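Local coordinates for C-type diheme-containing protein (PDB 6H5L) that probably carries electrons through two covalently attached c-type hemes, as a subunit of a reductase complex from an anammox bacterium, at residues 62-70 with 86-97. Numbering follows the deposited sequence.
Sequences DEDIYRTIS and EEQRASVVPVLK. With HEC (heme c), chain L.
In the N-terminal cytochrome c domain, helix 62-71 crosses the helical run 86-97 beside heme c; the axes of 62-70 and 86-91 approach to 9.7 Å at 123°. Two side chains interlock knobs-into-holes: Y66 sits among E86, R89, A90 and V93, while V93 sits among D62, I65, I69 and Y66. The Y66 ring is directed toward 86-91 by CG lying anti to the backbone N (chi1 -177°); its edge meets E86 O and A90 N, and CE1 lies 3.6 Å from R89 CB. R89 bends at chi3, and its NH1 donates to S70 OG at 2.6 Å within the guanidinium plane, while Y66 OH lies over one face of that group. S70 OG itself donates to Y66 O, and R89 NH2 hydrogen-bonds to L84 O. An alanine in place of R89 would probably leave S70 OG and L84 O without the guanidinium donors and Y66 OH without the flat group it lies over, although the CB contact to the ring would stay. At the other end, K97 NZ forms a salt bridge with D62 OD1 at 2.8 Å, on the syn lone pair of that oxygen, and D62 OD2 pairs with K5. Heme-side packing is apolar: I69 CD1 and V92 CG2 are 3.9 Å apart, both against heme CMB, and L96 CD2 lies 3.7 Å from heme CMA. Polar bonds at both ends thus bracket an apolar centre whose heme-facing members, I69, V92 and L96, line the pocket.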
loop_
_atom_site.group_PDB
_atom_site.type_symbol
_atom_site.label_atom_id
_atom_site.label_comp_id
_atom_site.label_asym_id
_atom_site.label_seq_id
_atom_site.Cartn_x
_atom_site.Cartn_y
_atom_site.Cartn_z
ATOM N N ASP B 62 -1.744 20.579 55.243
ATOM C CA ASP B 62 -3.170 20.762 54.989
ATOM C C ASP B 62 -3.423 21.188 53.549
ATOM O O ASP B 62 -4.471 20.861 52.977
ATOM C CB ASP B 62 -3.758 21.783 55.962
ATOM C CG ASP B 62 -3.672 21.330 57.406
ATOM O OD1 ASP B 62 -2.998 20.311 57.668
ATOM O OD2 ASP B 62 -4.280 21.988 58.276
ATOM N N GLU B 63 -2.469 21.902 52.947
ATOM C CA GLU B 63 -2.604 22.309 51.554
ATOM C C GLU B 63 -2.397 21.136 50.605
ATOM O O GLU B 63 -3.033 21.078 49.547
ATOM C CB GLU B 63 -1.612 23.430 51.238
ATOM C CG GLU B 63 -1.779 24.686 52.095
ATOM C CD GLU B 63 -1.222 24.523 53.497
ATOM O OE1 GLU B 63 -0.329 23.673 53.687
ATOM O OE2 GLU B 63 -1.689 25.234 54.409
ATOM N N ASP B 64 -1.520 20.192 50.964
ATOM C CA ASP B 64 -1.329 19.002 50.140
ATOM C C ASP B 64 -2.621 18.211 50.017
ATOM O O ASP B 64 -2.976 17.751 48.926
ATOM C CB ASP B 64 -0.225 18.124 50.729
ATOM C CG ASP B 64 1.153 18.733 50.571
ATOM O OD1 ASP B 64 1.284 19.721 49.820
ATOM O OD2 ASP B 64 2.105 18.225 51.201
ATOM N N ILE B 65 -3.332 18.031 51.132
ATOM C CA ILE B 65 -4.578 17.271 51.108
ATOM C C ILE B 65 -5.639 18.012 50.303
ATOM O O ILE B 65 -6.330 17.422 49.464
ATOM C CB ILE B 65 -5.055 16.979 52.542
ATOM C CG1 ILE B 65 -3.976 16.221 53.318
ATOM C CG2 ILE B 65 -6.355 16.190 52.524
ATOM C CD1 ILE B 65 -4.297 16.042 54.789
ATOM N N TYR B 66 -5.782 19.318 50.544
ATOM C CA TYR B 66 -6.748 20.113 49.792
ATOM C C TYR B 66 -6.464 20.073 48.296
ATOM O O TYR B 66 -7.396 20.100 47.487
ATOM C CB TYR B 66 -6.740 21.558 50.295
ATOM C CG TYR B 66 -7.756 22.453 49.621
ATOM C CD1 TYR B 66 -9.042 22.581 50.129
ATOM C CD2 TYR B 66 -7.429 23.167 48.475
ATOM C CE1 TYR B 66 -9.974 23.394 49.514
ATOM C CE2 TYR B 66 -8.355 23.980 47.852
ATOM C CZ TYR B 66 -9.624 24.090 48.375
ATOM O OH TYR B 66 -10.543 24.898 47.754
ATOM N N ARG B 67 -5.189 20.007 47.911
ATOM C CA ARG B 67 -4.846 19.948 46.495
ATOM C C ARG B 67 -5.298 18.632 45.880
ATOM O O ARG B 67 -5.879 18.614 44.790
ATOM C CB ARG B 67 -3.343 20.141 46.314
ATOM C CG ARG B 67 -2.907 20.301 44.866
ATOM C CD ARG B 67 -1.415 20.576 44.766
ATOM N NE ARG B 67 -1.130 21.685 43.862
ATOM C CZ ARG B 67 0.093 22.064 43.505
ATOM N NH1 ARG B 67 1.153 21.418 43.973
ATOM N NH2 ARG B 67 0.254 23.087 42.677
ATOM N N THR B 68 -5.033 17.516 46.564
ATOM C CA THR B 68 -5.432 16.212 46.042
ATOM C C THR B 68 -6.950 16.100 45.934
ATOM O O THR B 68 -7.470 15.515 44.976
ATOM C CB THR B 68 -4.876 15.099 46.931
ATOM O OG1 THR B 68 -3.479 15.325 47.161
ATOM C CG2 THR B 68 -5.054 13.744 46.266
ATOM N N ILE B 69 -7.674 16.653 46.910
ATOM C CA ILE B 69 -9.135 16.637 46.866
ATOM C C ILE B 69 -9.642 17.426 45.666
ATOM O O ILE B 69 -10.554 16.987 44.954
ATOM C CB ILE B 69 -9.713 17.184 48.186
ATOM C CG1 ILE B 69 -9.255 16.333 49.373
ATOM C CG2 ILE B 69 -11.231 17.245 48.121
ATOM C CD1 ILE B 69 -9.518 16.977 50.723
ATOM N N SER B 70 -9.055 18.598 45.418
ATOM C CA SER B 70 -9.516 19.445 44.323
ATOM C C SER B 70 -9.155 18.852 42.967
ATOM O O SER B 70 -9.978 18.849 42.045
ATOM C CB SER B 70 -8.929 20.848 44.466
ATOM O OG SER B 70 -9.351 21.453 45.676
ATOM N N GLU B 86 -15.246 25.767 47.763
ATOM C CA GLU B 86 -13.944 25.960 48.389
ATOM C C GLU B 86 -13.982 25.587 49.867
ATOM O O GLU B 86 -13.107 24.870 50.365
ATOM C CB GLU B 86 -13.512 27.416 48.208
ATOM C CG GLU B 86 -12.057 27.616 47.836
ATOM C CD GLU B 86 -11.836 28.882 47.030
ATOM O OE1 GLU B 86 -12.193 28.892 45.832
ATOM O OE2 GLU B 86 -11.322 29.869 47.597
ATOM N N GLU B 87 -15.002 26.067 50.580
ATOM C CA GLU B 87 -15.111 25.803 52.011
ATOM C C GLU B 87 -15.392 24.331 52.292
ATOM O O GLU B 87 -14.856 23.763 53.253
ATOM C CB GLU B 87 -16.205 26.685 52.610
ATOM C CG GLU B 87 -16.515 26.405 54.067
ATOM C CD GLU B 87 -17.770 27.113 54.535
ATOM O OE1 GLU B 87 -18.369 27.856 53.728
ATOM O OE2 GLU B 87 -18.159 26.926 55.707
ATOM N N GLN B 88 -16.234 23.697 51.471
ATOM C CA GLN B 88 -16.578 22.296 51.692
ATOM C C GLN B 88 -15.347 21.402 51.601
ATOM O O GLN B 88 -15.130 20.535 52.455
ATOM C CB GLN B 88 -17.642 21.850 50.688
ATOM C CG GLN B 88 -19.047 22.335 51.006
ATOM C CD GLN B 88 -20.063 21.899 49.968
ATOM O OE1 GLN B 88 -19.832 22.028 48.766
ATOM N NE2 GLN B 88 -21.193 21.376 50.429
ATOM N N ARG B 89 -14.530 21.597 50.563
ATOM C CA ARG B 89 -13.309 20.808 50.427
ATOM C C ARG B 89 -12.325 21.096 51.552
ATOM O O ARG B 89 -11.547 20.215 51.937
ATOM C CB ARG B 89 -12.655 21.084 49.074
ATOM C CG ARG B 89 -13.366 20.460 47.888
ATOM C CD ARG B 89 -12.690 20.873 46.593
ATOM N NE ARG B 89 -13.358 22.010 45.965
ATOM C CZ ARG B 89 -12.747 22.902 45.193
ATOM N NH1 ARG B 89 -11.445 22.805 44.966
ATOM N NH2 ARG B 89 -13.436 23.900 44.660
ATOM N N ALA B 90 -12.334 22.318 52.085
ATOM C CA ALA B 90 -11.426 22.658 53.172
ATOM C C ALA B 90 -11.902 22.109 54.510
ATOM O O ALA B 90 -11.076 21.821 55.384
ATOM C CB ALA B 90 -11.249 24.176 53.253
ATOM N N SER B 91 -13.215 21.949 54.689
ATOM C CA SER B 91 -13.750 21.486 55.964
ATOM C C SER B 91 -13.542 19.993 56.189
ATOM O O SER B 91 -13.638 19.537 57.333
ATOM C CB SER B 91 -15.242 21.813 56.062
ATOM O OG SER B 91 -15.994 21.059 55.128
ATOM N N VAL B 92 -13.265 19.221 55.131
ATOM C CA VAL B 92 -13.023 17.788 55.283
ATOM C C VAL B 92 -11.556 17.458 55.504
ATOM O O VAL B 92 -11.238 16.306 55.844
ATOM C CB VAL B 92 -13.531 16.989 54.065
ATOM C CG1 VAL B 92 -15.022 17.181 53.882
ATOM C CG2 VAL B 92 -12.770 17.392 52.805
ATOM N N VAL B 93 -10.651 18.420 55.310
ATOM C CA VAL B 93 -9.237 18.179 55.598
ATOM C C VAL B 93 -9.014 17.728 57.042
ATOM O O VAL B 93 -8.346 16.704 57.243
ATOM C CB VAL B 93 -8.399 19.413 55.227
ATOM C CG1 VAL B 93 -6.941 19.203 55.607
ATOM C CG2 VAL B 93 -8.531 19.712 53.740
ATOM N N PRO B 94 -9.532 18.420 58.067
ATOM C CA PRO B 94 -9.319 17.917 59.436
ATOM C C PRO B 94 -9.996 16.584 59.691
ATOM O O PRO B 94 -9.502 15.798 60.510
ATOM C CB PRO B 94 -9.912 19.024 60.321
ATOM C CG PRO B 94 -10.047 20.209 59.432
ATOM C CD PRO B 94 -10.311 19.668 58.075
ATOM N N VAL B 95 -11.120 16.310 59.024
ATOM C CA VAL B 95 -11.780 15.014 59.172
ATOM C C VAL B 95 -10.844 13.896 58.735
ATOM O O VAL B 95 -10.707 12.871 59.415
ATOM C CB VAL B 95 -13.099 14.989 58.378
ATOM C CG1 VAL B 95 -13.826 13.670 58.601
ATOM C CG2 VAL B 95 -13.981 16.167 58.766
ATOM N N LEU B 96 -10.185 14.079 57.587
ATOM C CA LEU B 96 -9.190 13.112 57.135
ATOM C C LEU B 96 -8.010 13.039 58.096
ATOM O O LEU B 96 -7.438 11.963 58.308
ATOM C CB LEU B 96 -8.713 13.471 55.727
ATOM C CG LEU B 96 -9.470 12.879 54.534
ATOM C CD1 LEU B 96 -10.932 13.300 54.528
ATOM C CD2 LEU B 96 -8.798 13.268 53.225
ATOM N N LYS B 97 -7.631 14.177 58.687
ATOM C CA LYS B 97 -6.517 14.188 59.631
ATOM C C LYS B 97 -6.869 13.471 60.926
ATOM O O LYS B 97 -5.992 12.865 61.553
ATOM C CB LYS B 97 -6.086 15.627 59.924
ATOM C CG LYS B 97 -5.613 16.400 58.705
ATOM C CD LYS B 97 -5.182 17.812 59.067
ATOM C CE LYS B 97 -3.892 17.807 59.872
ATOM N NZ LYS B 97 -3.455 19.183 60.235
HETATM FE FE HEC L . -10.745 9.678 47.565
HETATM C CHA HEC L . -7.455 8.767 47.270
HETATM C CHB HEC L . -9.794 12.374 49.501
HETATM C CHC HEC L . -14.044 10.598 47.941
HETATM C CHD HEC L . -11.741 6.935 45.740
HETATM N NA HEC L . -8.961 10.434 48.256
HETATM C C1A HEC L . -7.717 9.894 48.017
HETATM C C2A HEC L . -6.711 10.707 48.672
HETATM C C3A HEC L . -7.364 11.713 49.300
HETATM C C4A HEC L . -8.785 11.553 49.041
HETATM C CMA HEC L . -6.810 12.876 50.157
HETATM C CAA HEC L . -5.207 10.315 48.575
HETATM C CBA HEC L . -4.142 11.339 48.960
HETATM C CGA HEC L . -2.781 10.700 48.837
HETATM O O1A HEC L . -2.700 9.444 48.861
HETATM O O2A HEC L . -1.776 11.447 48.718
HETATM N NB HEC L . -11.734 11.190 48.551
HETATM C C1B HEC L . -11.145 12.216 49.266
HETATM C C2B HEC L . -12.201 13.104 49.719
HETATM C C3B HEC L . -13.370 12.610 49.294
HETATM C C4B HEC L . -13.100 11.400 48.548
HETATM C CMB HEC L . -11.993 14.378 50.565
HETATM C CAB HEC L . -14.780 13.204 49.526
HETATM C CBB HEC L . -14.961 14.515 48.728
HETATM N NC HEC L . -12.552 8.911 46.961
HETATM C C1C HEC L . -13.798 9.452 47.217
HETATM C C2C HEC L . -14.780 8.689 46.476
HETATM C C3C HEC L . -14.161 7.606 45.988
HETATM C C4C HEC L . -12.735 7.770 46.204
HETATM C CMC HEC L . -16.308 8.861 46.638
HETATM C CAC HEC L . -14.809 6.450 45.189
HETATM C CBC HEC L . -15.330 6.967 43.831
HETATM N ND HEC L . -9.754 8.096 46.649
HETATM C C1D HEC L . -10.382 7.073 45.940
HETATM C C2D HEC L . -9.369 6.171 45.440
HETATM C C3D HEC L . -8.032 6.749 45.922
HETATM C C4D HEC L . -8.371 7.941 46.661
HETATM C CMD HEC L . -9.592 4.895 44.601
HETATM C CAD HEC L . -6.614 6.192 45.680
HETATM C CBD HEC L . -6.141 6.595 44.289
HETATM C CGD HEC L . -4.780 6.008 44.029
HETATM O O1D HEC L . -3.853 6.244 44.847
HETATM O O2D HEC L . -4.619 5.312 42.994
#